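Local coordinates for putative hydrolase (Chloroflexus aurantiacus J-10-fl, PDB 3CMN), which is a putative hydrolase, probably a zinc-dependent peptidase of the zincin type, captured here as a metal-free, largely helical apoenzyme, at residues Asp61-Arg66 with His188-Glu193; Ile181-Met186 with Asn273-Arg278; Pro196-Tyr201 with Gln258-Leu263; Glu265-His270 with Arg331-Ala336. All coordinates share one frame; numbering follows the deposited sequence.

Overall arrangement
From the N terminus, helix 41-63 ends at the first half of interaction 1, which closes a loop of 121 residues when Phe190 on helix 174-193 comes back to it. Interaction 2 starts within that loop, at 181-186, and closes at 273-278, so the two cross. Interaction 3 (196-201 with 258-263) is nested inside the loop of interaction 2, while interaction 4 opens at 265-270 before interaction 2 closes and ends at 331-336, crossing it. Interactions 1, 3 and 4 follow in series. Helix 248-279 is shared by interactions 2, 3 and 4, tying together helices 174-193, 197-210 and 333-336; Tyr62 links interaction 1 to interactions 2 and 4 by packing.

Interaction 1: residues Asp61-Arg66 with His188-Glu193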
loop_
_atom_site.group_PDB
_atom_site.type_symbol
_atom_site.label_atom_id
_atom_site.label_comp_id
_atom_site.label_asym_id
_atom_site.label_seq_id
_atom_site.Cartn_x
_atom_site.Cartn_y
_atom_site.Cartn_z
ATOM N N ASP A 61 11.280 -16.389 -3.756
ATOM C CA ASP A 61 11.515 -17.345 -4.834
ATOM C C ASP A 61 10.799 -16.963 -6.110
ATOM O O ASP A 61 11.378 -17.022 -7.189
ATOM C CB ASP A 61 11.064 -18.749 -4.417
ATOM C CG ASP A 61 11.245 -19.777 -5.530
ATOM O OD1 ASP A 61 12.403 -20.111 -5.858
ATOM O OD2 ASP A 61 10.229 -20.248 -6.085
ATOM N N TYR A 62 9.537 -16.578 -5.993
ATOM C CA TYR A 62 8.777 -16.205 -7.173
ATOM C C TYR A 62 9.327 -14.945 -7.847
ATOM O O TYR A 62 9.241 -14.798 -9.067
ATOM C CB TYR A 62 7.308 -15.989 -6.809
ATOM C CG TYR A 62 6.449 -15.600 -7.993
ATOM C CD1 TYR A 62 6.255 -16.474 -9.059
ATOM C CD2 TYR A 62 5.836 -14.356 -8.052
ATOM C CE1 TYR A 62 5.470 -16.117 -10.151
ATOM C CE2 TYR A 62 5.048 -13.993 -9.139
ATOM C CZ TYR A 62 4.868 -14.877 -10.185
ATOM O OH TYR A 62 4.079 -14.515 -11.259
ATOM N N LEU A 63 9.895 -14.042 -7.051
ATOM C CA LEU A 63 10.435 -12.794 -7.578
ATOM C C LEU A 63 11.947 -12.829 -7.783
ATOM O O LEU A 63 12.518 -11.921 -8.381
ATOM C CB LEU A 63 10.072 -11.631 -6.652
ATOM C CG LEU A 63 8.589 -11.348 -6.443
ATOM C CD1 LEU A 63 8.431 -10.206 -5.450
ATOM C CD2 LEU A 63 7.933 -11.016 -7.776
ATOM N N GLY A 64 12.598 -13.867 -7.283
ATOM C CA GLY A 64 14.034 -13.976 -7.458
ATOM C C GLY A 64 14.878 -12.917 -6.764
ATOM O O GLY A 64 16.003 -12.641 -7.183
ATOM N N VAL A 65 14.335 -12.307 -5.714
ATOM C CA VAL A 65 15.069 -11.306 -4.942
ATOM C C VAL A 65 14.732 -11.527 -3.492
ATOM O O VAL A 65 13.718 -12.146 -3.165
ATOM C CB VAL A 65 14.685 -9.855 -5.301
ATOM C CG1 VAL A 65 15.302 -9.476 -6.626
ATOM C CG2 VAL A 65 13.172 -9.714 -5.347
ATOM N N ARG A 66 15.585 -11.024 -2.621
ATOM C CA ARG A 66 15.367 -11.176 -1.204
ATOM C C ARG A 66 15.239 -9.802 -0.586
ATOM O O ARG A 66 15.509 -8.792 -1.239
ATOM C CB ARG A 66 16.537 -11.946 -0.576
ATOM C CG ARG A 66 16.595 -13.410 -1.002
ATOM C CD ARG A 66 17.707 -14.138 -0.281
ATOM N NE ARG A 66 19.018 -13.812 -0.829
ATOM C CZ ARG A 66 19.565 -14.422 -1.879
ATOM N NH1 ARG A 66 18.921 -15.403 -2.503
ATOM N NH2 ARG A 66 20.762 -14.052 -2.311
ATOM N N HIS A 188 3.939 -6.376 -0.939
ATOM C CA HIS A 188 4.254 -4.957 -0.968
ATOM C C HIS A 188 5.563 -4.595 -0.276
ATOM O O HIS A 188 6.206 -3.610 -0.632
ATOM C CB HIS A 188 3.092 -4.155 -0.395
ATOM C CG HIS A 188 1.882 -4.180 -1.269
ATOM N ND1 HIS A 188 1.109 -3.063 -1.510
ATOM C CD2 HIS A 188 1.352 -5.174 -2.019
ATOM C CE1 HIS A 188 0.160 -3.369 -2.379
ATOM N NE2 HIS A 188 0.286 -4.644 -2.703
ATOM N N ALA A 189 5.968 -5.399 0.699
ATOM C CA ALA A 189 7.220 -5.143 1.395
ATOM C C ALA A 189 8.351 -5.368 0.398
ATOM O O ALA A 189 9.345 -4.631 0.373
ATOM C CB ALA A 189 7.363 -6.074 2.573
ATOM N N PHE A 190 8.187 -6.404 -0.421
ATOM C CA PHE A 190 9.164 -6.732 -1.446
ATOM C C PHE A 190 9.188 -5.620 -2.506
ATOM O O PHE A 190 10.244 -5.105 -2.848
ATOM C CB PHE A 190 8.810 -8.073 -2.112
ATOM C CG PHE A 190 9.461 -9.279 -1.466
ATOM C CD1 PHE A 190 9.010 -9.767 -0.239
ATOM C CD2 PHE A 190 10.542 -9.912 -2.082
ATOM C CE1 PHE A 190 9.624 -10.860 0.369
ATOM C CE2 PHE A 190 11.173 -11.019 -1.479
ATOM C CZ PHE A 190 10.714 -11.491 -0.252
ATOM N N GLU A 191 8.011 -5.250 -3.010
ATOM C CA GLU A 191 7.896 -4.221 -4.034
ATOM C C GLU A 191 8.500 -2.889 -3.588
ATOM O O GLU A 191 9.072 -2.159 -4.397
ATOM C CB GLU A 191 6.433 -4.009 -4.423
ATOM C CG GLU A 191 5.734 -5.255 -4.947
ATOM C CD GLU A 191 4.289 -4.986 -5.325
ATOM O OE1 GLU A 191 4.044 -4.439 -6.417
ATOM O OE2 GLU A 191 3.396 -5.310 -4.515
ATOM N N PHE A 192 8.380 -2.581 -2.299
ATOM C CA PHE A 192 8.921 -1.336 -1.769
ATOM C C PHE A 192 10.345 -1.416 -1.263
ATOM O O PHE A 192 11.021 -0.390 -1.182
ATOM C CB PHE A 192 8.050 -0.795 -0.623
ATOM C CG PHE A 192 6.827 -0.053 -1.084
ATOM C CD1 PHE A 192 5.609 -0.704 -1.204
ATOM C CD2 PHE A 192 6.905 1.292 -1.428
ATOM C CE1 PHE A 192 4.486 -0.036 -1.657
ATOM C CE2 PHE A 192 5.778 1.977 -1.886
ATOM C CZ PHE A 192 4.566 1.307 -2.000
ATOM N N GLU A 193 10.809 -2.616 -0.928
ATOM C CA GLU A 193 12.150 -2.763 -0.374
ATOM C C GLU A 193 13.132 -3.672 -1.105
ATOM O O GLU A 193 14.337 -3.526 -0.934
ATOM C CB GLU A 193 12.032 -3.205 1.089
ATOM C CG GLU A 193 11.119 -2.291 1.905
ATOM C CD GLU A 193 10.694 -2.898 3.234
ATOM O OE1 GLU A 193 10.171 -4.030 3.222
ATOM O OE2 GLU A 193 10.875 -2.246 4.287
#
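With chi1 at -92°, well off the staggered value, Phe190 sends its ring from helix 174-193 to the end of helix 41-63, where it meets Leu63, whose CG is anti to its own carbonyl carbon (chi1 -61°). Leu63 CD1 then lies 4.0 Å from Phe190 CB and equally far from Phe190 CD2. Beyond Leu63 the helix ends in a Schellman motif: Gly64, with positive phi, is the C-prime residue, and Val65 N bonds to Ala60 O. The turn brings Val65 against the same ring by two routes. Its CG2 methyl is 4.2 Å from Phe190 CD2, and its carbonyl oxygen sits at the ring edge, in plane, 3.3 Å from Phe190 CE2. Ile59 and Ala60 of helix 41-63 add to the ring's surroundings. No hydrogen bond joins the two segments. The contact is therefore mainly apolar, supplemented by the carbonyl oxygen facing the ring's C-H edge, an approach probably of weak electrostatic benefit.

Interaction 2: residues Ile181-Met186 with Asn273-Arg278; sequences ITLHEM and NAVGRR
Leu183 meets Val275 and Gly276 in a small, buried, wholly apolar helix-helix contact, where helix 174-193 passes close to the C-terminal part of helix 248-279. The evidence for close approach is the backbone spacing: the CA atoms of Leu183 and Gly276 are 7.0 Å apart. Gly276 has no side chain between them, and Leu183 CD1 rests directly on the main chain, 3.7 Å from Gly276 CA. The other methyl of the same leucine, CD2, reaches Val275 CG1 at the looser distance of 4.4 Å, so the fork of Leu183 spans two successive residues. Its CG stands anti to the carbonyl carbon (chi1 -73°); CD1 continues the chain outward, anti to CA (chi2 174°), which takes it onto Gly276, while CD2 branches off toward Val275. On the receiving side, helix 248-279 widens into a pi-type turn over 273-276, the very stretch that offers Val275 and Gly276. Only 89 Å² is buried in all, and no hydrogen bond crosses. Other faces of the 181-186 turn are taken elsewhere: Thr182 packs on Met51 and Ser55 of helix 41-63, and Glu185 on Leu156 and Phe158 of strand 155-158. His184 and Glu185, the next two residues after Leu183, belong with His188 to an HExxH pattern, here without metal and consistent with the zinc-binding helix of zincin peptidases.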
loop_
_atom_site.group_PDB
_atom_site.type_symbol
_atom_site.label_atom_id
_atom_site.label_comp_id
_atom_site.label_asym_id
_atom_site.label_seq_id
_atom_site.Cartn_x
_atom_site.Cartn_y
_atom_site.Cartn_z
ATOM N N ILE A 181 -3.995 -11.766 3.644
ATOM C CA ILE A 181 -3.511 -10.464 4.077
ATOM C C ILE A 181 -2.007 -10.444 4.274
ATOM O O ILE A 181 -1.333 -9.486 3.906
ATOM C CB ILE A 181 -4.215 -10.042 5.384
ATOM C CG1 ILE A 181 -5.618 -9.540 5.040
ATOM C CG2 ILE A 181 -3.417 -8.970 6.110
ATOM C CD1 ILE A 181 -6.469 -9.267 6.233
ATOM N N THR A 182 -1.480 -11.503 4.861
ATOM C CA THR A 182 -0.053 -11.590 5.084
ATOM C C THR A 182 0.681 -11.624 3.745
ATOM O O THR A 182 1.691 -10.951 3.565
ATOM C CB THR A 182 0.287 -12.839 5.911
ATOM O OG1 THR A 182 -0.329 -12.724 7.204
ATOM C CG2 THR A 182 1.789 -12.992 6.065
ATOM N N LEU A 183 0.154 -12.400 2.803
ATOM C CA LEU A 183 0.751 -12.521 1.478
ATOM C C LEU A 183 0.731 -11.175 0.767
ATOM O O LEU A 183 1.693 -10.769 0.123
ATOM C CB LEU A 183 -0.019 -13.546 0.653
ATOM C CG LEU A 183 0.185 -15.004 1.044
ATOM C CD1 LEU A 183 -0.752 -15.883 0.234
ATOM C CD2 LEU A 183 1.642 -15.388 0.811
ATOM N N HIS A 184 -0.391 -10.489 0.884
ATOM C CA HIS A 184 -0.547 -9.192 0.273
ATOM C C HIS A 184 0.473 -8.219 0.906
ATOM O O HIS A 184 1.146 -7.458 0.220
ATOM C CB HIS A 184 -1.986 -8.744 0.503
ATOM C CG HIS A 184 -2.304 -7.403 -0.065
ATOM N ND1 HIS A 184 -2.713 -6.347 0.721
ATOM C CD2 HIS A 184 -2.285 -6.944 -1.337
ATOM C CE1 HIS A 184 -2.932 -5.295 -0.044
ATOM N NE2 HIS A 184 -2.681 -5.629 -1.296
ATOM N N GLU A 185 0.604 -8.296 2.219
ATOM C CA GLU A 185 1.514 -7.454 2.985
ATOM C C GLU A 185 2.983 -7.681 2.601
ATOM O O GLU A 185 3.747 -6.729 2.387
ATOM C CB GLU A 185 1.350 -7.772 4.472
ATOM C CG GLU A 185 1.564 -6.628 5.403
ATOM C CD GLU A 185 0.304 -5.822 5.594
ATOM O OE1 GLU A 185 -0.132 -5.170 4.617
ATOM O OE2 GLU A 185 -0.247 -5.853 6.721
ATOM N N MET A 186 3.380 -8.949 2.552
ATOM C CA MET A 186 4.746 -9.297 2.225
ATOM C C MET A 186 5.059 -8.920 0.790
ATOM O O MET A 186 6.172 -8.490 0.482
ATOM C CB MET A 186 4.989 -10.793 2.452
ATOM C CG MET A 186 6.441 -11.234 2.286
ATOM S SD MET A 186 7.485 -10.704 3.627
ATOM C CE MET A 186 7.984 -9.200 3.016
ATOM N N ASN A 273 -2.169 -13.958 -7.221
ATOM C CA ASN A 273 -2.762 -15.023 -8.017
ATOM C C ASN A 273 -1.846 -16.233 -8.173
ATOM O O ASN A 273 -2.308 -17.374 -8.158
ATOM C CB ASN A 273 -3.107 -14.497 -9.404
ATOM C CG ASN A 273 -4.364 -13.674 -9.416
ATOM O OD1 ASN A 273 -5.467 -14.206 -9.317
ATOM N ND2 ASN A 273 -4.211 -12.365 -9.539
ATOM N N ALA A 274 -0.551 -15.981 -8.323
ATOM C CA ALA A 274 0.422 -17.048 -8.517
ATOM C C ALA A 274 0.913 -17.740 -7.245
ATOM O O ALA A 274 1.281 -18.912 -7.285
ATOM C CB ALA A 274 1.613 -16.513 -9.305
ATOM N N VAL A 275 0.939 -17.035 -6.121
ATOM C CA VAL A 275 1.413 -17.647 -4.879
ATOM C C VAL A 275 0.259 -17.953 -3.926
ATOM O O VAL A 275 0.269 -18.969 -3.233
ATOM C CB VAL A 275 2.432 -16.725 -4.144
ATOM C CG1 VAL A 275 2.962 -17.411 -2.885
ATOM C CG2 VAL A 275 3.580 -16.377 -5.069
ATOM N N GLY A 276 -0.735 -17.069 -3.902
ATOM C CA GLY A 276 -1.867 -17.251 -3.011
ATOM C C GLY A 276 -2.843 -18.331 -3.434
ATOM O O GLY A 276 -3.428 -19.010 -2.583
ATOM N N ARG A 277 -3.030 -18.492 -4.741
ATOM C CA ARG A 277 -3.947 -19.500 -5.248
ATOM C C ARG A 277 -3.590 -20.912 -4.813
ATOM O O ARG A 277 -4.452 -21.667 -4.371
ATOM C CB ARG A 277 -4.011 -19.426 -6.766
ATOM C CG ARG A 277 -5.271 -18.761 -7.247
ATOM C CD ARG A 277 -5.233 -18.485 -8.724
ATOM N NE ARG A 277 -6.563 -18.105 -9.168
ATOM C CZ ARG A 277 -6.820 -17.517 -10.328
ATOM N NH1 ARG A 277 -5.827 -17.234 -11.172
ATOM N NH2 ARG A 277 -8.074 -17.215 -10.649
ATOM N N ARG A 278 -2.320 -21.268 -4.939
ATOM C CA ARG A 278 -1.881 -22.593 -4.543
ATOM C C ARG A 278 -2.064 -22.853 -3.050
ATOM O O ARG A 278 -2.167 -24.010 -2.629
ATOM C CB ARG A 278 -0.411 -22.804 -4.927
ATOM C CG ARG A 278 0.427 -21.535 -5.085
ATOM C CD ARG A 278 1.552 -21.425 -4.043
ATOM N NE ARG A 278 2.193 -22.701 -3.705
ATOM C CZ ARG A 278 2.591 -23.613 -4.589
ATOM N NH1 ARG A 278 2.420 -23.411 -5.888
ATOM N NH2 ARG A 278 3.174 -24.730 -4.171
#

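Interaction 3: residues Pro196-Tyr201 with Gln258-Leu263; sequences PWVRTY and QALMSL
Val198 and Tyr201, nearly one helical turn apart, receive Leu260 where helix 197-210 packs against helix 248-279 in this mainly helical, zincin-like domain. At the start of the first segment, Pro196 O takes a weak hydrogen bond from Thr200 OG1, at 3.5 Å. Trp197 comes next; Val198 CG2 lies 3.8 Å above one face of its indole, offset toward the rim, and Tyr201 CB sits at the ring edge, while NE1 bonds to Trp340 O. Val198 then makes the first crossing contact: its CG1, anti to the backbone N (chi1 -175°), is 4.4 Å from Leu260 CD1. Arg199 points its CB away from the other helix and forms a salt bridge with Glu193. Tyr201 completes the set, its CB directed at the partner helix and its hydroxyl hydrogen-bonded to Arg256 NH1, on the same long helix as Leu260. That bond ties down the far end of the ring beside the apolar contact. Leu260 thus divides its two methyls between two residues, and the second of them, CD2, approaches the Tyr201 ring obliquely, 4.4 Å from Tyr201 CD2.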
loop_
_atom_site.group_PDB
_atom_site.type_symbol
_atom_site.label_atom_id
_atom_site.label_comp_id
_atom_site.label_asym_id
_atom_site.label_seq_id
_atom_site.Cartn_x
_atom_site.Cartn_y
_atom_site.Cartn_z
ATOM N N PRO A 196 15.917 -1.284 -4.184
ATOM C CA PRO A 196 16.312 -0.038 -3.510
ATOM C C PRO A 196 15.900 1.286 -4.151
ATOM O O PRO A 196 15.644 2.262 -3.443
ATOM C CB PRO A 196 17.827 -0.179 -3.390
ATOM C CG PRO A 196 17.997 -1.662 -3.240
ATOM C CD PRO A 196 17.071 -2.190 -4.314
ATOM N N TRP A 197 15.830 1.336 -5.476
ATOM C CA TRP A 197 15.446 2.583 -6.130
ATOM C C TRP A 197 13.986 3.017 -5.943
ATOM O O TRP A 197 13.664 4.197 -6.084
ATOM C CB TRP A 197 15.727 2.517 -7.629
ATOM C CG TRP A 197 14.973 1.445 -8.358
ATOM C CD1 TRP A 197 15.441 0.208 -8.700
ATOM C CD2 TRP A 197 13.649 1.539 -8.920
ATOM N NE1 TRP A 197 14.504 -0.463 -9.449
ATOM C CE2 TRP A 197 13.397 0.328 -9.600
ATOM C CE3 TRP A 197 12.656 2.528 -8.914
ATOM C CZ2 TRP A 197 12.197 0.078 -10.270
ATOM C CZ3 TRP A 197 11.469 2.282 -9.576
ATOM C CH2 TRP A 197 11.247 1.063 -10.250
ATOM N N VAL A 198 13.104 2.083 -5.619
ATOM C CA VAL A 198 11.699 2.440 -5.509
ATOM C C VAL A 198 11.375 3.587 -4.552
ATOM O O VAL A 198 10.693 4.528 -4.941
ATOM C CB VAL A 198 10.829 1.198 -5.194
ATOM C CG1 VAL A 198 9.341 1.583 -5.195
ATOM C CG2 VAL A 198 11.064 0.128 -6.260
ATOM N N ARG A 199 11.854 3.522 -3.315
ATOM C CA ARG A 199 11.582 4.596 -2.363
ATOM C C ARG A 199 12.345 5.875 -2.710
ATOM O O ARG A 199 11.844 6.975 -2.501
ATOM C CB ARG A 199 11.893 4.137 -0.930
ATOM C CG ARG A 199 10.697 3.445 -0.270
ATOM C CD ARG A 199 11.053 2.725 1.030
ATOM N NE ARG A 199 9.874 2.099 1.627
ATOM C CZ ARG A 199 9.915 1.134 2.541
ATOM N NH1 ARG A 199 11.078 0.673 2.975
ATOM N NH2 ARG A 199 8.786 0.616 3.008
ATOM N N THR A 200 13.549 5.728 -3.255
ATOM C CA THR A 200 14.344 6.881 -3.652
ATOM C C THR A 200 13.563 7.607 -4.740
ATOM O O THR A 200 13.362 8.823 -4.676
ATOM C CB THR A 200 15.705 6.451 -4.229
ATOM O OG1 THR A 200 16.407 5.670 -3.257
ATOM C CG2 THR A 200 16.551 7.683 -4.606
ATOM N N TYR A 201 13.119 6.840 -5.732
ATOM C CA TYR A 201 12.353 7.367 -6.849
ATOM C C TYR A 201 11.015 7.934 -6.391
ATOM O O TYR A 201 10.532 8.931 -6.941
ATOM C CB TYR A 201 12.117 6.264 -7.879
ATOM C CG TYR A 201 11.232 6.678 -9.032
ATOM C CD1 TYR A 201 11.588 7.737 -9.873
ATOM C CD2 TYR A 201 10.038 6.007 -9.288
ATOM C CE1 TYR A 201 10.775 8.113 -10.941
ATOM C CE2 TYR A 201 9.220 6.374 -10.349
ATOM C CZ TYR A 201 9.592 7.428 -11.176
ATOM O OH TYR A 201 8.769 7.770 -12.233
ATOM N N GLN A 258 1.106 8.135 -10.360
ATOM C CA GLN A 258 -0.040 7.308 -10.679
ATOM C C GLN A 258 0.377 5.991 -11.324
ATOM O O GLN A 258 -0.124 4.933 -10.944
ATOM C CB GLN A 258 -0.992 8.072 -11.596
ATOM C CG GLN A 258 -1.811 9.121 -10.865
ATOM C CD GLN A 258 -2.578 10.028 -11.806
ATOM O OE1 GLN A 258 -3.055 9.590 -12.855
ATOM N NE2 GLN A 258 -2.718 11.296 -11.426
ATOM N N ALA A 259 1.295 6.042 -12.287
ATOM C CA ALA A 259 1.739 4.821 -12.948
ATOM C C ALA A 259 2.503 3.899 -11.991
ATOM O O ALA A 259 2.403 2.687 -12.089
ATOM C CB ALA A 259 2.593 5.162 -14.171
ATOM N N LEU A 260 3.265 4.470 -11.063
ATOM C CA LEU A 260 4.010 3.663 -10.091
ATOM C C LEU A 260 3.021 2.964 -9.147
ATOM O O LEU A 260 3.094 1.762 -8.930
ATOM C CB LEU A 260 4.969 4.553 -9.278
ATOM C CG LEU A 260 5.626 3.931 -8.030
ATOM C CD1 LEU A 260 6.642 2.847 -8.449
ATOM C CD2 LEU A 260 6.335 5.024 -7.211
ATOM N N MET A 261 2.092 3.730 -8.591
ATOM C CA MET A 261 1.096 3.169 -7.688
ATOM C C MET A 261 0.317 2.047 -8.390
ATOM O O MET A 261 0.048 1.001 -7.806
ATOM C CB MET A 261 0.155 4.282 -7.191
ATOM C CG MET A 261 0.463 4.783 -5.771
ATOM S SD MET A 261 2.193 5.220 -5.419
ATOM C CE MET A 261 2.774 3.725 -4.644
ATOM N N SER A 262 -0.014 2.261 -9.657
ATOM C CA SER A 262 -0.742 1.269 -10.439
ATOM C C SER A 262 0.041 -0.038 -10.634
ATOM O O SER A 262 -0.494 -1.133 -10.442
ATOM C CB SER A 262 -1.103 1.851 -11.793
ATOM O OG SER A 262 -1.802 0.891 -12.560
ATOM N N LEU A 263 1.308 0.076 -11.016
ATOM C CA LEU A 263 2.144 -1.101 -11.214
ATOM C C LEU A 263 2.337 -1.855 -9.893
ATOM O O LEU A 263 2.275 -3.087 -9.839
ATOM C CB LEU A 263 3.512 -0.688 -11.758
ATOM C CG LEU A 263 4.413 -1.909 -11.896
ATOM C CD1 LEU A 263 4.101 -2.585 -13.213
ATOM C CD2 LEU A 263 5.862 -1.515 -11.819
#

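Interaction 4: residues Glu265-His270 with Arg331-Ala336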
loop_
_atom_site.group_PDB
_atom_site.type_symbol
_atom_site.label_atom_id
_atom_site.label_comp_id
_atom_site.label_asym_id
_atom_site.label_seq_id
_atom_site.Cartn_x
_atom_site.Cartn_y
_atom_site.Cartn_z
ATOM N N GLU A 265 0.352 -2.057 -7.409
ATOM C CA GLU A 265 -0.876 -2.800 -7.105
ATOM C C GLU A 265 -1.085 -3.962 -8.067
ATOM O O GLU A 265 -1.368 -5.085 -7.643
ATOM C CB GLU A 265 -2.108 -1.886 -7.156
ATOM C CG GLU A 265 -2.165 -0.852 -6.042
ATOM C CD GLU A 265 -2.125 -1.482 -4.659
ATOM O OE1 GLU A 265 -3.022 -2.301 -4.357
ATOM O OE2 GLU A 265 -1.197 -1.159 -3.880
ATOM N N GLY A 266 -0.940 -3.679 -9.358
ATOM C CA GLY A 266 -1.108 -4.698 -10.377
ATOM C C GLY A 266 -0.086 -5.815 -10.283
ATOM O O GLY A 266 -0.428 -6.992 -10.399
ATOM N N TYR A 267 1.174 -5.463 -10.069
ATOM C CA TYR A 267 2.200 -6.484 -9.958
ATOM C C TYR A 267 1.959 -7.262 -8.671
ATOM O O TYR A 267 2.153 -8.477 -8.621
ATOM C CB TYR A 267 3.594 -5.863 -9.913
ATOM C CG TYR A 267 4.639 -6.765 -10.521
ATOM C CD1 TYR A 267 5.059 -6.573 -11.837
ATOM C CD2 TYR A 267 5.180 -7.832 -9.803
ATOM C CE1 TYR A 267 5.992 -7.412 -12.429
ATOM C CE2 TYR A 267 6.119 -8.687 -10.385
ATOM C CZ TYR A 267 6.523 -8.468 -11.710
ATOM O OH TYR A 267 7.450 -9.294 -12.331
ATOM N N GLY A 268 1.544 -6.547 -7.629
ATOM C CA GLY A 268 1.276 -7.190 -6.358
ATOM C C GLY A 268 0.086 -8.122 -6.464
ATOM O O GLY A 268 0.085 -9.197 -5.867
ATOM N N ASN A 269 -0.929 -7.717 -7.226
ATOM C CA ASN A 269 -2.117 -8.547 -7.394
ATOM C C ASN A 269 -1.807 -9.749 -8.279
ATOM O O ASN A 269 -2.521 -10.750 -8.252
ATOM C CB ASN A 269 -3.281 -7.745 -7.997
ATOM C CG ASN A 269 -3.914 -6.773 -6.994
ATOM O OD1 ASN A 269 -4.037 -7.082 -5.803
ATOM N ND2 ASN A 269 -4.331 -5.603 -7.478
ATOM N N HIS A 270 -0.738 -9.651 -9.061
ATOM C CA HIS A 270 -0.352 -10.742 -9.935
ATOM C C HIS A 270 0.362 -11.821 -9.133
ATOM O O HIS A 270 0.164 -13.016 -9.355
ATOM C CB HIS A 270 0.581 -10.254 -11.037
ATOM C CG HIS A 270 1.005 -11.340 -11.970
ATOM N ND1 HIS A 270 0.205 -11.789 -13.001
ATOM C CD2 HIS A 270 2.114 -12.116 -11.987
ATOM C CE1 HIS A 270 0.804 -12.794 -13.612
ATOM N NE2 HIS A 270 1.963 -13.013 -13.016
ATOM N N ARG A 331 4.892 -12.627 -22.672
ATOM C CA ARG A 331 6.323 -12.907 -22.604
ATOM C C ARG A 331 6.827 -13.607 -21.357
ATOM O O ARG A 331 7.990 -14.007 -21.301
ATOM C CB ARG A 331 7.101 -11.609 -22.799
ATOM C CG ARG A 331 7.059 -11.100 -24.225
ATOM C CD ARG A 331 8.035 -11.878 -25.105
ATOM N NE ARG A 331 9.116 -11.004 -25.538
ATOM C CZ ARG A 331 8.954 -10.015 -26.408
ATOM N NH1 ARG A 331 7.758 -9.793 -26.939
ATOM N NH2 ARG A 331 9.970 -9.225 -26.723
ATOM N N GLY A 332 5.976 -13.758 -20.352
ATOM C CA GLY A 332 6.422 -14.433 -19.149
ATOM C C GLY A 332 6.793 -13.504 -18.012
ATOM O O GLY A 332 6.988 -12.307 -18.199
ATOM N N ILE A 333 6.901 -14.081 -16.823
ATOM C CA ILE A 333 7.223 -13.338 -15.616
ATOM C C ILE A 333 8.616 -12.708 -15.654
ATOM O O ILE A 333 8.811 -11.586 -15.184
ATOM C CB ILE A 333 7.080 -14.267 -14.359
ATOM C CG1 ILE A 333 6.022 -13.693 -13.409
ATOM C CG2 ILE A 333 8.422 -14.451 -13.651
ATOM C CD1 ILE A 333 6.232 -12.245 -12.995
ATOM N N GLN A 334 9.581 -13.431 -16.211
ATOM C CA GLN A 334 10.944 -12.929 -16.271
ATOM C C GLN A 334 10.986 -11.626 -17.055
ATOM O O GLN A 334 11.602 -10.659 -16.611
ATOM C CB GLN A 334 11.870 -13.966 -16.908
ATOM C CG GLN A 334 13.341 -13.721 -16.612
ATOM C CD GLN A 334 14.255 -14.738 -17.267
ATOM O OE1 GLN A 334 14.318 -14.834 -18.492
ATOM N NE2 GLN A 334 14.972 -15.502 -16.452
ATOM N N PHE A 335 10.315 -11.599 -18.210
ATOM C CA PHE A 335 10.273 -10.393 -19.031
ATOM C C PHE A 335 9.607 -9.273 -18.235
ATOM O O PHE A 335 10.169 -8.180 -18.096
ATOM C CB PHE A 335 9.483 -10.616 -20.318
ATOM C CG PHE A 335 9.603 -9.476 -21.305
ATOM C CD1 PHE A 335 10.682 -9.408 -22.184
ATOM C CD2 PHE A 335 8.657 -8.454 -21.335
ATOM C CE1 PHE A 335 10.812 -8.332 -23.085
ATOM C CE2 PHE A 335 8.778 -7.383 -22.222
ATOM C CZ PHE A 335 9.856 -7.321 -23.099
ATOM N N ALA A 336 8.414 -9.559 -17.717
ATOM C CA ALA A 336 7.648 -8.600 -16.924
ATOM C C ALA A 336 8.409 -8.084 -15.691
ATOM O O ALA A 336 8.127 -6.992 -15.201
ATOM C CB ALA A 336 6.332 -9.234 -16.488
#
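Tyr267, Ile333 and Ala336 account for most of the 163 Å² buried where, in this mainly helical, probably zincin-like protein, helix 248-279 meets the short helix 333-336, whose N-cap is Gly332. Tyr267 has the most surface buried (59 Å²), followed by Ile333. Its chi1 of -149° departs from a staggered value, and the ring reaches toward the short helix with the hydroxyl in front. Tyr267 OH lies 3.3 Å from Ile333 CD1, a tight approach made obliquely to the ring and backed by Tyr267 CZ at 4.0 Å from the same methyl. Ile333 also slides alongside His270, whose NE2 is 4.1 Å from Ile333 CG1; the other imidazole nitrogen, ND1, is hydrogen-bonded to Asn325 OD1 of helix 319-331, which fixes the turn of that ring. The Tyr267 ring further meets Trp340 edge-to-face. Ala336, one turn on from Ile333, offers both its methyl and its carbonyl: Tyr267 OH is 4.3 Å from Ala336 CB, and Ala336 O stands at the ring edge, near its plane, 3.5 Å from Tyr267 CE1.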